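PDB 6KUA: cysteine hydrolase from Staphylococcus aureus, which hydrolyses nicotinamide to nicotinic acid and ammonia as a nicotinamidase of the isochorismatase-like cysteine hydrolase family. Local coordinates for residues Q29-E32 with D33-S37; G112-L115 with D116-R120. All coordinates share one frame; numbering follows the deposited sequence.

Interactions 1 and 2 are both helix N-termini, lying on opposite sides of the chain's centre with their own centres about 25 Å apart. Residues 29-37 lead into helix 32-44, and their apolar side chains rest on strands 126-132 and 151-160; residues 112-120 lead into helix 115-121, which packs on strands 48-54 and 99-104. Each mixes buried aliphatic residues with a more polar side, and in each two waters join a loop carbonyl to the first helical amides. The chemistry differs in the rest. Interaction 1 sends its acidic side chains to Lys85 of the same chain, whereas interaction 2 adds a proline N-cap, an ST turn and an Asp-Arg pair that reaches into a neighbouring subunit.

Interaction 1: residues Q29-E32 with D33-S37; sequences QNIE and DFIVS
Ile31 and Ile35 meet through the ends of their side chains, the two CD1 atoms 3.7 Å apart and the chains slanted across each other. Ile31 holds CG1 between its backbone N and carbonyl carbon (chi1 74°), while Ile35 sets CG1 beside its own N (chi1 -67°); both then run on extended, which brings the methyls together. A backbone bond ties the same two residues, Ile35 N donating to Ile31 O at 3.0 Å; one residue on, Val36 N donates to Glu32 O with a nearly straight N-H angle of 171°. Val36 CG2 lies against that acceptor, 3.2 Å from Glu32 O. A type I turn, Gln29 to Glu32, passes into the first turn of helix 32-44 in the Rossmann-like alpha/beta fold of the isochorismatase family. The isoleucines face the parallel sheet, where Ile31 touches Val132 and Ile35 touches Val130, with Tyr11 against both. On the polar side one water accepts from Phe34 N at 2.8 Å and donates to Asn30 O at 2.9 Å, linking the turn to an early helical amide. Glu32 stretches out to accept from Lys85 N through OE1, and Asp33 OD1 forms a salt bridge with Lys85 NZ.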
ATOM      1  N   GLN A  29     -30.426   0.656 -12.297  1.00 42.32           N
ATOM      2  CA  GLN A  29     -31.687   0.275 -11.674  1.00 38.44           C
ATOM      3  C   GLN A  29     -32.056  -1.166 -11.999  1.00 41.96           C
ATOM      4  O   GLN A  29     -32.730  -1.825 -11.199  1.00 46.24           O
ATOM      5  CB  GLN A  29     -32.803   1.223 -12.127  1.00 45.36           C
ATOM      6  CG  GLN A  29     -32.511   2.700 -11.873  1.00 49.89           C
ATOM      7  CD  GLN A  29     -33.515   3.635 -12.538  1.00 54.12           C
ATOM      8  OE1 GLN A  29     -34.629   3.233 -12.889  1.00 55.39           O
ATOM      9  NE2 GLN A  29     -33.122   4.892 -12.709  1.00 51.91           N
ATOM     10  N   ASN A  30     -31.621  -1.675 -13.152  1.00 39.40           N
ATOM     11  CA  ASN A  30     -31.968  -3.037 -13.546  1.00 43.79           C
ATOM     12  C   ASN A  30     -31.191  -4.106 -12.787  1.00 38.67           C
ATOM     13  O   ASN A  30     -31.498  -5.288 -12.949  1.00 41.34           O
ATOM     14  CB  ASN A  30     -31.742  -3.226 -15.048  1.00 47.75           C
ATOM     15  CG  ASN A  30     -32.536  -2.245 -15.885  1.00 52.90           C
ATOM     16  OD1 ASN A  30     -33.765  -2.214 -15.827  1.00 57.79           O
ATOM     17  ND2 ASN A  30     -31.840  -1.454 -16.684  1.00 55.20           N
ATOM     18  N   ILE A  31     -30.195  -3.739 -11.977  1.00 35.34           N
ATOM     19  CA  ILE A  31     -29.454  -4.730 -11.200  1.00 38.44           C
ATOM     20  C   ILE A  31     -29.914  -4.787  -9.745  1.00 33.40           C
ATOM     21  O   ILE A  31     -29.433  -5.639  -8.980  1.00 32.87           O
ATOM     22  CB  ILE A  31     -27.935  -4.468 -11.285  1.00 32.41           C
ATOM     23  CG1 ILE A  31     -27.540  -3.257 -10.444  1.00 28.99           C
ATOM     24  CG2 ILE A  31     -27.513  -4.219 -12.714  1.00 31.96           C
ATOM     25  CD1 ILE A  31     -26.075  -2.908 -10.561  1.00 29.84           C
ATOM     26  N   GLU A  32     -30.849  -3.913  -9.354  1.00 32.42           N
ATOM     27  CA  GLU A  32     -31.322  -3.825  -7.975  1.00 34.11           C
ATOM     28  C   GLU A  32     -31.796  -5.177  -7.447  1.00 36.53           C
ATOM     29  O   GLU A  32     -31.400  -5.613  -6.357  1.00 35.73           O
ATOM     30  CB  GLU A  32     -32.439  -2.771  -7.910  1.00 38.02           C
ATOM     31  CG  GLU A  32     -33.119  -2.579  -6.560  1.00 40.89           C
ATOM     32  CD  GLU A  32     -34.251  -1.552  -6.625  1.00 48.19           C
ATOM     33  OE1 GLU A  32     -34.493  -0.841  -5.620  1.00 45.84           O
ATOM     34  OE2 GLU A  32     -34.894  -1.446  -7.693  1.00 48.39           O
ATOM     35  N   ASP A  33     -32.634  -5.870  -8.216  1.00 35.45           N
ATOM     36  CA  ASP A  33     -33.171  -7.142  -7.741  1.00 36.24           C
ATOM     37  C   ASP A  33     -32.064  -8.169  -7.534  1.00 36.96           C
ATOM     38  O   ASP A  33     -32.111  -8.954  -6.579  1.00 32.82           O
ATOM     39  CB  ASP A  33     -34.214  -7.677  -8.726  1.00 36.75           C
ATOM     40  CG  ASP A  33     -35.604  -7.100  -8.493  1.00 45.88           C
ATOM     41  OD1 ASP A  33     -35.754  -6.148  -7.687  1.00 46.95           O
ATOM     42  OD2 ASP A  33     -36.556  -7.608  -9.135  1.00 51.16           O
ATOM     43  N   PHE A  34     -31.057  -8.182  -8.415  1.00 32.24           N
ATOM     44  CA  PHE A  34     -29.979  -9.158  -8.286  1.00 30.81           C
ATOM     45  C   PHE A  34     -29.098  -8.862  -7.075  1.00 26.57           C
ATOM     46  O   PHE A  34     -28.662  -9.780  -6.374  1.00 27.87           O
ATOM     47  CB  PHE A  34     -29.142  -9.181  -9.561  1.00 33.07           C
ATOM     48  CG  PHE A  34     -28.072 -10.234  -9.566  1.00 30.24           C
ATOM     49  CD1 PHE A  34     -26.795  -9.950  -9.093  1.00 28.96           C
ATOM     50  CD2 PHE A  34     -28.343 -11.503 -10.046  1.00 32.60           C
ATOM     51  CE1 PHE A  34     -25.803 -10.919  -9.105  1.00 27.63           C
ATOM     52  CE2 PHE A  34     -27.359 -12.480 -10.060  1.00 34.36           C
ATOM     53  CZ  PHE A  34     -26.087 -12.186  -9.588  1.00 31.92           C
ATOM     54  N   ILE A  35     -28.821  -7.590  -6.822  1.00 28.74           N
ATOM     55  CA  ILE A  35     -27.998  -7.228  -5.671  1.00 30.08           C
ATOM     56  C   ILE A  35     -28.706  -7.595  -4.369  1.00 31.26           C
ATOM     57  O   ILE A  35     -28.096  -8.169  -3.455  1.00 29.31           O
ATOM     58  CB  ILE A  35     -27.637  -5.734  -5.742  1.00 24.39           C
ATOM     59  CG1 ILE A  35     -26.712  -5.464  -6.938  1.00 25.12           C
ATOM     60  CG2 ILE A  35     -26.964  -5.282  -4.475  1.00 25.32           C
ATOM     61  CD1 ILE A  35     -26.233  -4.028  -7.002  1.00 30.31           C
ATOM     62  N   VAL A  36     -30.007  -7.284  -4.274  1.00 32.88           N
ATOM     63  CA  VAL A  36     -30.801  -7.627  -3.094  1.00 30.82           C
ATOM     64  C   VAL A  36     -30.721  -9.120  -2.826  1.00 31.84           C
ATOM     65  O   VAL A  36     -30.553  -9.559  -1.680  1.00 31.86           O
ATOM     66  CB  VAL A  36     -32.263  -7.158  -3.282  1.00 31.22           C
ATOM     67  CG1 VAL A  36     -33.171  -7.745  -2.222  1.00 27.87           C
ATOM     68  CG2 VAL A  36     -32.346  -5.637  -3.281  1.00 29.57           C
ATOM     69  N   SER A  37     -30.800  -9.929  -3.878  1.00 30.64           N
ATOM     70  CA  SER A  37     -30.712 -11.360  -3.671  1.00 28.65           C
ATOM     71  C   SER A  37     -29.292 -11.826  -3.364  1.00 33.00           C
ATOM     72  O   SER A  37     -29.129 -12.877  -2.735  1.00 28.02           O
ATOM     73  CB  SER A  37     -31.280 -12.101  -4.886  1.00 34.94           C
ATOM     74  OG  SER A  37     -30.282 -12.366  -5.849  1.00 41.97           O
TER
HETATM   75  O   HOH W   1     -33.904  -5.103 -11.125  1.00 40.75           O
HETATM   76  O   HOH W   2     -31.783  -7.408 -11.024  1.00 34.42           O

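Interaction 2: residues G112-L115 with D116-R120; sequences GTPL and DSLLR
Across the junction the proline ring of Pro114 lies alongside Leu118, both side chains pointing the same way, with CG of Pro114 4.1 Å from CD1 of Leu118. Within the helix, one turn apart, the carboxylate of Asp116 meets the edge of the Arg120 guanidinium, close to its plane: NE reaches OD1 at 3.1 Å on the syn side, in a salt bridge tilted 31° from the carboxylate plane. Asp116 OD1 also bonds Tyr150 OH, and Arg120 NH2 makes a salt bridge to Asp116 of a neighbouring subunit. Leu115 and Leu119 cover the inner side, CG of Leu115 3.9 Å from CD1 of Leu119, both resting on Phe50 and Phe110. Leu118 N donates to Pro114 O at 2.9 Å. With chi1 at 79°, Ser117 OG is turned back over its own backbone and also comes within 2.9 Å of Pro114 O, although the destination of its proton is not settled. Two waters lead from Thr113 O to Asp116 N and Ser117 N, the second bound only weakly at the carbonyl. At the start of the helix, Leu115 N donates to Thr113 OG1 at 3.3 Å, an ST turn leading into a helix N-terminus with Pro114 at the N-cap.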
ATOM      1  N   GLY A 112      -6.744   3.652   0.456  1.00 19.13           N
ATOM      2  CA  GLY A 112      -6.924   4.458   1.650  1.00 21.46           C
ATOM      3  C   GLY A 112      -8.002   3.976   2.603  1.00 23.15           C
ATOM      4  O   GLY A 112      -8.462   4.751   3.445  1.00 21.30           O
ATOM      5  N   THR A 113      -8.418   2.718   2.504  1.00 20.03           N
ATOM      6  CA  THR A 113      -9.436   2.147   3.372  1.00 22.63           C
ATOM      7  C   THR A 113      -8.874   0.941   4.116  1.00 20.69           C
ATOM      8  O   THR A 113      -7.816   0.416   3.759  1.00 19.81           O
ATOM      9  CB  THR A 113     -10.678   1.712   2.580  1.00 22.05           C
ATOM     10  OG1 THR A 113     -10.361   0.498   1.882  1.00 17.56           O
ATOM     11  CG2 THR A 113     -11.139   2.829   1.593  1.00 17.60           C
ATOM     12  N   PRO A 114      -9.543   0.494   5.173  1.00 20.52           N
ATOM     13  CA  PRO A 114      -9.098  -0.723   5.860  1.00 21.17           C
ATOM     14  C   PRO A 114      -9.699  -2.006   5.280  1.00 20.83           C
ATOM     15  O   PRO A 114      -9.705  -3.042   5.955  1.00 23.93           O
ATOM     16  CB  PRO A 114      -9.578  -0.495   7.293  1.00 23.71           C
ATOM     17  CG  PRO A 114     -10.836   0.319   7.121  1.00 24.97           C
ATOM     18  CD  PRO A 114     -10.607   1.196   5.920  1.00 20.93           C
ATOM     19  N   LEU A 115     -10.208  -1.957   4.047  1.00 19.42           N
ATOM     20  CA  LEU A 115     -10.953  -3.097   3.509  1.00 19.40           C
ATOM     21  C   LEU A 115     -10.111  -4.369   3.508  1.00 18.67           C
ATOM     22  O   LEU A 115     -10.554  -5.417   3.984  1.00 18.92           O
ATOM     23  CB  LEU A 115     -11.458  -2.786   2.102  1.00 21.31           C
ATOM     24  CG  LEU A 115     -12.224  -3.941   1.440  1.00 19.41           C
ATOM     25  CD1 LEU A 115     -13.481  -4.294   2.256  1.00 17.50           C
ATOM     26  CD2 LEU A 115     -12.581  -3.575  -0.010  1.00 20.38           C
ATOM     27  N   ASP A 116      -8.889  -4.301   2.981  1.00 19.23           N
ATOM     28  CA  ASP A 116      -8.059  -5.502   2.905  1.00 19.64           C
ATOM     29  C   ASP A 116      -7.825  -6.086   4.294  1.00 23.97           C
ATOM     30  O   ASP A 116      -7.967  -7.302   4.507  1.00 21.31           O
ATOM     31  CB  ASP A 116      -6.736  -5.173   2.205  1.00 22.98           C
ATOM     32  CG  ASP A 116      -5.776  -6.357   2.139  1.00 25.90           C
ATOM     33  OD1 ASP A 116      -6.233  -7.502   1.902  1.00 23.34           O
ATOM     34  OD2 ASP A 116      -4.546  -6.133   2.301  1.00 26.68           O
ATOM     35  N   SER A 117      -7.488  -5.230   5.264  1.00 20.39           N
ATOM     36  CA  SER A 117      -7.219  -5.741   6.606  1.00 26.33           C
ATOM     37  C   SER A 117      -8.476  -6.320   7.249  1.00 23.50           C
ATOM     38  O   SER A 117      -8.390  -7.314   7.979  1.00 26.01           O
ATOM     39  CB  SER A 117      -6.630  -4.641   7.487  1.00 23.05           C
ATOM     40  OG  SER A 117      -7.671  -3.799   7.929  1.00 30.96           O
ATOM     41  N   LEU A 118      -9.643  -5.724   6.977  1.00 18.96           N
ATOM     42  CA  LEU A 118     -10.899  -6.272   7.478  1.00 21.48           C
ATOM     43  C   LEU A 118     -11.182  -7.653   6.902  1.00 23.47           C
ATOM     44  O   LEU A 118     -11.629  -8.550   7.624  1.00 21.10           O
ATOM     45  CB  LEU A 118     -12.048  -5.331   7.146  1.00 21.43           C
ATOM     46  CG  LEU A 118     -12.110  -4.049   7.984  1.00 23.71           C
ATOM     47  CD1 LEU A 118     -13.104  -3.063   7.357  1.00 16.72           C
ATOM     48  CD2 LEU A 118     -12.491  -4.359   9.435  1.00 27.62           C
ATOM     49  N   LEU A 119     -10.968  -7.829   5.594  1.00 21.50           N
ATOM     50  CA  LEU A 119     -11.147  -9.134   4.967  1.00 21.42           C
ATOM     51  C   LEU A 119     -10.175 -10.166   5.534  1.00 21.78           C
ATOM     52  O   LEU A 119     -10.564 -11.309   5.819  1.00 18.52           O
ATOM     53  CB  LEU A 119     -10.961  -9.008   3.455  1.00 18.15           C
ATOM     54  CG  LEU A 119     -11.918  -8.084   2.707  1.00 19.35           C
ATOM     55  CD1 LEU A 119     -11.390  -7.753   1.287  1.00 15.17           C
ATOM     56  CD2 LEU A 119     -13.295  -8.715   2.647  1.00 19.33           C
ATOM     57  N   ARG A 120      -8.902  -9.784   5.696  1.00 21.11           N
ATOM     58  CA  ARG A 120      -7.895 -10.713   6.212  1.00 23.40           C
ATOM     59  C   ARG A 120      -8.199 -11.137   7.649  1.00 24.86           C
ATOM     60  O   ARG A 120      -8.025 -12.311   7.994  1.00 26.61           O
ATOM     61  CB  ARG A 120      -6.510 -10.090   6.143  1.00 21.68           C
ATOM     62  CG  ARG A 120      -5.945  -9.915   4.737  1.00 28.22           C
ATOM     63  CD  ARG A 120      -4.490  -9.409   4.800  1.00 27.69           C
ATOM     64  NE  ARG A 120      -4.034  -8.893   3.506  1.00 31.28           N
ATOM     65  CZ  ARG A 120      -2.764  -8.865   3.113  1.00 29.06           C
ATOM     66  NH1 ARG A 120      -1.806  -9.326   3.906  1.00 29.37           N
ATOM     67  NH2 ARG A 120      -2.456  -8.398   1.913  1.00 26.85           N
TER
HETATM   68  O   HOH W   3      -7.628  -1.826   1.757  1.00 16.58           O
HETATM   69  O   HOH W   4      -6.564  -2.543   4.568  1.00 22.74           O